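Local coordinates for protein putative reductase (Peptoclostridium difficile, PDB 5J6C) that probably uses flavin mononucleotide to reduce nitro compounds, with a possible link to the antibiotic metronidazole, at residues A100-E111 / S166-G177. Sequence-based numbering, arbitrary orientation.
Sequences APLAIVIIADKE and SKYSVECIISIG
Ile104 and Ile174 exchange a reciprocal pair of backbone hydrogen bonds, Ile104 N to Ile174 O and Ile174 N to Ile104 O, both 2.8 Å. Ala108 and Ser169 form a second such ring, while at the far end Ile176 N donates well to Leu102 O but the return bond from Leu102 N to Ile176 O is weak. Between the rings, Ile106 bonds two successive residues: its N donates to Cys172 O, whereas its O accepts from Glu171 N at 2.9 Å. The register slips by one residue here, a beta bulge in which Glu171 and Cys172 both lie opposite Ile106; the Glu171 side chain comes within about 6 Å of a bound flavin mononucleotide. Beyond the strand end, Lys110 N donates to Lys167 O. Asp109, the last strand residue, forms a long salt bridge (3.6 Å) from Asp109 OD1 to Lys167 NZ; OD1 also pairs with Lys112, and OD2 takes the Glu111 N-H in an Asx turn. Strands 102-109 and 168-177 are the two inner strands of this chain's antiparallel sheet, the core of the nitroreductase fold, strand 71-76 flanking the first and 137-142 the second. Ile106 packs on helix 116-133, and Ile106 CD1 presses tightly on Ile174 CG1 (3.5 Å) and touches Cys172 SG, with chi2 turned to an unusual 100°. The opposite face carries Val105, whose CG1 meets Val170 CG1 at 3.7 Å while CG2 lies beside Ile173 CG2. Here Ile107 holds CG1 between its backbone N and carbonyl carbon (chi1 69°), directing CD1 over one face of the Tyr168 ring in a CH-pi contact 4.3 Å from the centroid. Phe201 of the second subunit packs against both Ile107 and Tyr168.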
loop_
_atom_site.group_PDB
_atom_site.type_symbol
_atom_site.label_atom_id
_atom_site.label_comp_id
_atom_site.label_asym_id
_atom_site.label_seq_id
_atom_site.Cartn_x
_atom_site.Cartn_y
_atom_site.Cartn_z
ATOM N N ALA A 100 -7.276 18.550 -12.427
ATOM C CA ALA A 100 -7.460 18.246 -11.018
ATOM C C ALA A 100 -7.150 19.480 -10.185
ATOM O O ALA A 100 -6.323 20.304 -10.582
ATOM C CB ALA A 100 -6.544 17.094 -10.590
ATOM N N PRO A 101 -7.807 19.638 -9.028
ATOM C CA PRO A 101 -7.489 20.781 -8.164
ATOM C C PRO A 101 -6.298 20.537 -7.264
ATOM O O PRO A 101 -5.724 21.504 -6.742
ATOM C CB PRO A 101 -8.768 20.956 -7.326
ATOM C CG PRO A 101 -9.285 19.527 -7.197
ATOM C CD PRO A 101 -8.931 18.837 -8.503
ATOM N N LEU A 102 -5.917 19.280 -7.055
ATOM C CA LEU A 102 -4.905 18.957 -6.071
ATOM C C LEU A 102 -4.175 17.694 -6.505
ATOM O O LEU A 102 -4.747 16.827 -7.169
ATOM C CB LEU A 102 -5.541 18.769 -4.692
ATOM C CG LEU A 102 -4.643 18.326 -3.541
ATOM C CD1 LEU A 102 -3.548 19.364 -3.330
ATOM C CD2 LEU A 102 -5.471 18.116 -2.266
ATOM N N ALA A 103 -2.900 17.615 -6.143
ATOM C CA ALA A 103 -2.122 16.403 -6.341
ATOM C C ALA A 103 -1.141 16.289 -5.189
ATOM O O ALA A 103 -0.703 17.297 -4.625
ATOM C CB ALA A 103 -1.376 16.402 -7.682
ATOM N N ILE A 104 -0.834 15.051 -4.816
ATOM C CA ILE A 104 0.248 14.754 -3.886
ATOM C C ILE A 104 1.201 13.803 -4.594
ATOM O O ILE A 104 0.816 12.679 -4.939
ATOM C CB ILE A 104 -0.252 14.134 -2.574
ATOM C CG1 ILE A 104 -1.266 15.049 -1.886
ATOM C CG2 ILE A 104 0.935 13.847 -1.655
ATOM C CD1 ILE A 104 -1.818 14.446 -0.641
ATOM N N VAL A 105 2.426 14.258 -4.817
ATOM C CA VAL A 105 3.489 13.431 -5.378
ATOM C C VAL A 105 4.182 12.728 -4.219
ATOM O O VAL A 105 4.648 13.389 -3.283
ATOM C CB VAL A 105 4.478 14.284 -6.188
ATOM C CG1 VAL A 105 5.570 13.410 -6.819
ATOM C CG2 VAL A 105 3.723 15.073 -7.239
ATOM N N ILE A 106 4.229 11.393 -4.267
ATOM C CA ILE A 106 4.885 10.579 -3.242
ATOM C C ILE A 106 6.288 10.217 -3.727
ATOM O O ILE A 106 6.452 9.477 -4.706
ATOM C CB ILE A 106 4.098 9.309 -2.906
ATOM C CG1 ILE A 106 2.744 9.625 -2.272
ATOM C CG2 ILE A 106 4.898 8.472 -1.940
ATOM C CD1 ILE A 106 1.609 9.554 -3.228
ATOM N N ILE A 107 7.302 10.719 -3.024
ATOM C CA ILE A 107 8.696 10.415 -3.318
ATOM C C ILE A 107 9.277 9.689 -2.116
ATOM O O ILE A 107 8.704 9.686 -1.026
ATOM C CB ILE A 107 9.523 11.681 -3.640
ATOM C CG1 ILE A 107 9.683 12.543 -2.382
ATOM C CG2 ILE A 107 8.896 12.457 -4.798
ATOM C CD1 ILE A 107 10.579 13.777 -2.564
ATOM N N ALA A 108 10.429 9.057 -2.324
ATOM C CA ALA A 108 11.054 8.293 -1.259
ATOM C C ALA A 108 12.562 8.377 -1.393
ATOM O O ALA A 108 13.102 8.346 -2.503
ATOM C CB ALA A 108 10.607 6.833 -1.282
ATOM N N ASP A 109 13.233 8.502 -0.253
ATOM C CA ASP A 109 14.692 8.471 -0.192
ATOM C C ASP A 109 15.148 7.038 -0.445
ATOM O O ASP A 109 15.097 6.192 0.450
ATOM C CB ASP A 109 15.157 8.997 1.163
ATOM C CG ASP A 109 16.677 9.040 1.304
ATOM O OD1 ASP A 109 17.123 9.431 2.403
ATOM O OD2 ASP A 109 17.422 8.680 0.354
ATOM N N LYS A 110 15.586 6.754 -1.678
ATOM C CA LYS A 110 15.882 5.375 -2.062
ATOM C C LYS A 110 17.209 4.862 -1.509
ATOM O O LYS A 110 17.475 3.659 -1.610
ATOM C CB LYS A 110 15.845 5.213 -3.591
ATOM C CG LYS A 110 16.912 5.963 -4.380
ATOM C CD LYS A 110 16.663 5.832 -5.895
ATOM C CE LYS A 110 17.874 6.250 -6.733
ATOM N NZ LYS A 110 18.070 7.727 -6.828
ATOM N N GLU A 111 18.032 5.719 -0.906
ATOM C CA GLU A 111 19.202 5.242 -0.175
ATOM C C GLU A 111 18.877 4.842 1.259
ATOM O O GLU A 111 19.697 4.174 1.897
ATOM C CB GLU A 111 20.292 6.313 -0.134
ATOM C CG GLU A 111 20.693 6.891 -1.470
ATOM C CD GLU A 111 21.446 8.195 -1.304
ATOM O OE1 GLU A 111 21.457 8.732 -0.170
ATOM O OE2 GLU A 111 22.020 8.685 -2.305
ATOM N N SER A 166 18.470 13.983 -6.456
ATOM C CA SER A 166 18.586 12.694 -7.127
ATOM C C SER A 166 18.533 11.507 -6.179
ATOM O O SER A 166 18.271 10.391 -6.635
ATOM C CB SER A 166 19.892 12.637 -7.912
ATOM O OG SER A 166 20.956 13.004 -7.059
ATOM N N LYS A 167 18.809 11.692 -4.888
ATOM C CA LYS A 167 18.705 10.537 -4.001
ATOM C C LYS A 167 17.268 10.053 -3.850
ATOM O O LYS A 167 17.056 8.939 -3.365
ATOM C CB LYS A 167 19.299 10.852 -2.624
ATOM C CG LYS A 167 18.567 11.916 -1.819
ATOM C CD LYS A 167 19.162 12.010 -0.409
ATOM C CE LYS A 167 18.405 12.999 0.450
ATOM N NZ LYS A 167 18.618 12.714 1.895
ATOM N N TYR A 168 16.291 10.858 -4.267
ATOM C CA TYR A 168 14.883 10.512 -4.199
ATOM C C TYR A 168 14.418 9.877 -5.498
ATOM O O TYR A 168 14.895 10.213 -6.586
ATOM C CB TYR A 168 14.033 11.751 -3.917
ATOM C CG TYR A 168 14.338 12.397 -2.595
ATOM C CD1 TYR A 168 13.852 11.856 -1.412
ATOM C CD2 TYR A 168 15.125 13.542 -2.523
ATOM C CE1 TYR A 168 14.132 12.435 -0.203
ATOM C CE2 TYR A 168 15.408 14.131 -1.313
ATOM C CZ TYR A 168 14.905 13.572 -0.157
ATOM O OH TYR A 168 15.175 14.142 1.053
ATOM N N SER A 169 13.455 8.969 -5.371
ATOM C CA SER A 169 12.740 8.399 -6.498
ATOM C C SER A 169 11.251 8.716 -6.366
ATOM O O SER A 169 10.716 8.769 -5.256
ATOM C CB SER A 169 12.963 6.885 -6.561
ATOM O OG SER A 169 12.348 6.343 -7.710
ATOM N N VAL A 170 10.575 8.907 -7.501
ATOM C CA VAL A 170 9.152 9.239 -7.521
ATOM C C VAL A 170 8.354 7.961 -7.699
ATOM O O VAL A 170 8.557 7.221 -8.666
ATOM C CB VAL A 170 8.809 10.254 -8.624
ATOM C CG1 VAL A 170 7.329 10.643 -8.522
ATOM C CG2 VAL A 170 9.690 11.482 -8.513
ATOM N N GLU A 171 7.447 7.696 -6.760
ATOM C CA GLU A 171 6.643 6.482 -6.797
ATOM C C GLU A 171 5.396 6.668 -7.646
ATOM O O GLU A 171 5.140 5.884 -8.565
ATOM C CB GLU A 171 6.251 6.060 -5.373
ATOM C CG GLU A 171 5.172 4.983 -5.332
ATOM C CD GLU A 171 5.572 3.718 -6.077
ATOM O OE1 GLU A 171 4.700 3.078 -6.694
ATOM O OE2 GLU A 171 6.764 3.361 -6.056
ATOM N N CYS A 172 4.633 7.720 -7.373
ATOM C CA CYS A 172 3.345 7.928 -8.012
ATOM C C CYS A 172 2.869 9.329 -7.668
ATOM O O CYS A 172 3.378 9.963 -6.735
ATOM C CB CYS A 172 2.319 6.889 -7.538
ATOM S SG CYS A 172 1.969 7.001 -5.747
ATOM N N ILE A 173 1.902 9.808 -8.440
ATOM C CA ILE A 173 1.153 11.019 -8.125
ATOM C C ILE A 173 -0.276 10.620 -7.772
ATOM O O ILE A 173 -0.891 9.808 -8.476
ATOM C CB ILE A 173 1.154 12.005 -9.304
ATOM C CG1 ILE A 173 2.558 12.137 -9.899
ATOM C CG2 ILE A 173 0.630 13.370 -8.854
ATOM C CD1 ILE A 173 2.662 13.238 -10.901
ATOM N N ILE A 174 -0.809 11.188 -6.691
ATOM C CA ILE A 174 -2.222 11.026 -6.356
ATOM C C ILE A 174 -2.918 12.334 -6.704
ATOM O O ILE A 174 -2.643 13.368 -6.086
ATOM C CB ILE A 174 -2.448 10.668 -4.880
ATOM C CG1 ILE A 174 -1.628 9.446 -4.460
ATOM C CG2 ILE A 174 -3.935 10.403 -4.634
ATOM C CD1 ILE A 174 -2.087 8.153 -5.097
ATOM N N SER A 175 -3.812 12.301 -7.691
ATOM C CA SER A 175 -4.665 13.448 -7.986
ATOM C C SER A 175 -5.923 13.353 -7.139
ATOM O O SER A 175 -6.475 12.267 -6.964
ATOM C CB SER A 175 -5.047 13.499 -9.464
ATOM O OG SER A 175 -5.960 12.477 -9.766
ATOM N N ILE A 176 -6.356 14.490 -6.599
ATOM C CA ILE A 176 -7.405 14.543 -5.583
ATOM C C ILE A 176 -8.372 15.673 -5.933
ATOM O O ILE A 176 -7.959 16.715 -6.442
ATOM C CB ILE A 176 -6.797 14.755 -4.177
ATOM C CG1 ILE A 176 -5.745 13.671 -3.867
ATOM C CG2 ILE A 176 -7.888 14.819 -3.085
ATOM C CD1 ILE A 176 -5.027 13.872 -2.540
ATOM N N GLY A 177 -9.653 15.469 -5.660
ATOM C CA GLY A 177 -10.635 16.515 -5.867
ATOM C C GLY A 177 -12.034 15.953 -5.757
ATOM O O GLY A 177 -12.231 14.748 -5.561
HETATM O O HOH W 1 15.380 8.241 -8.914
#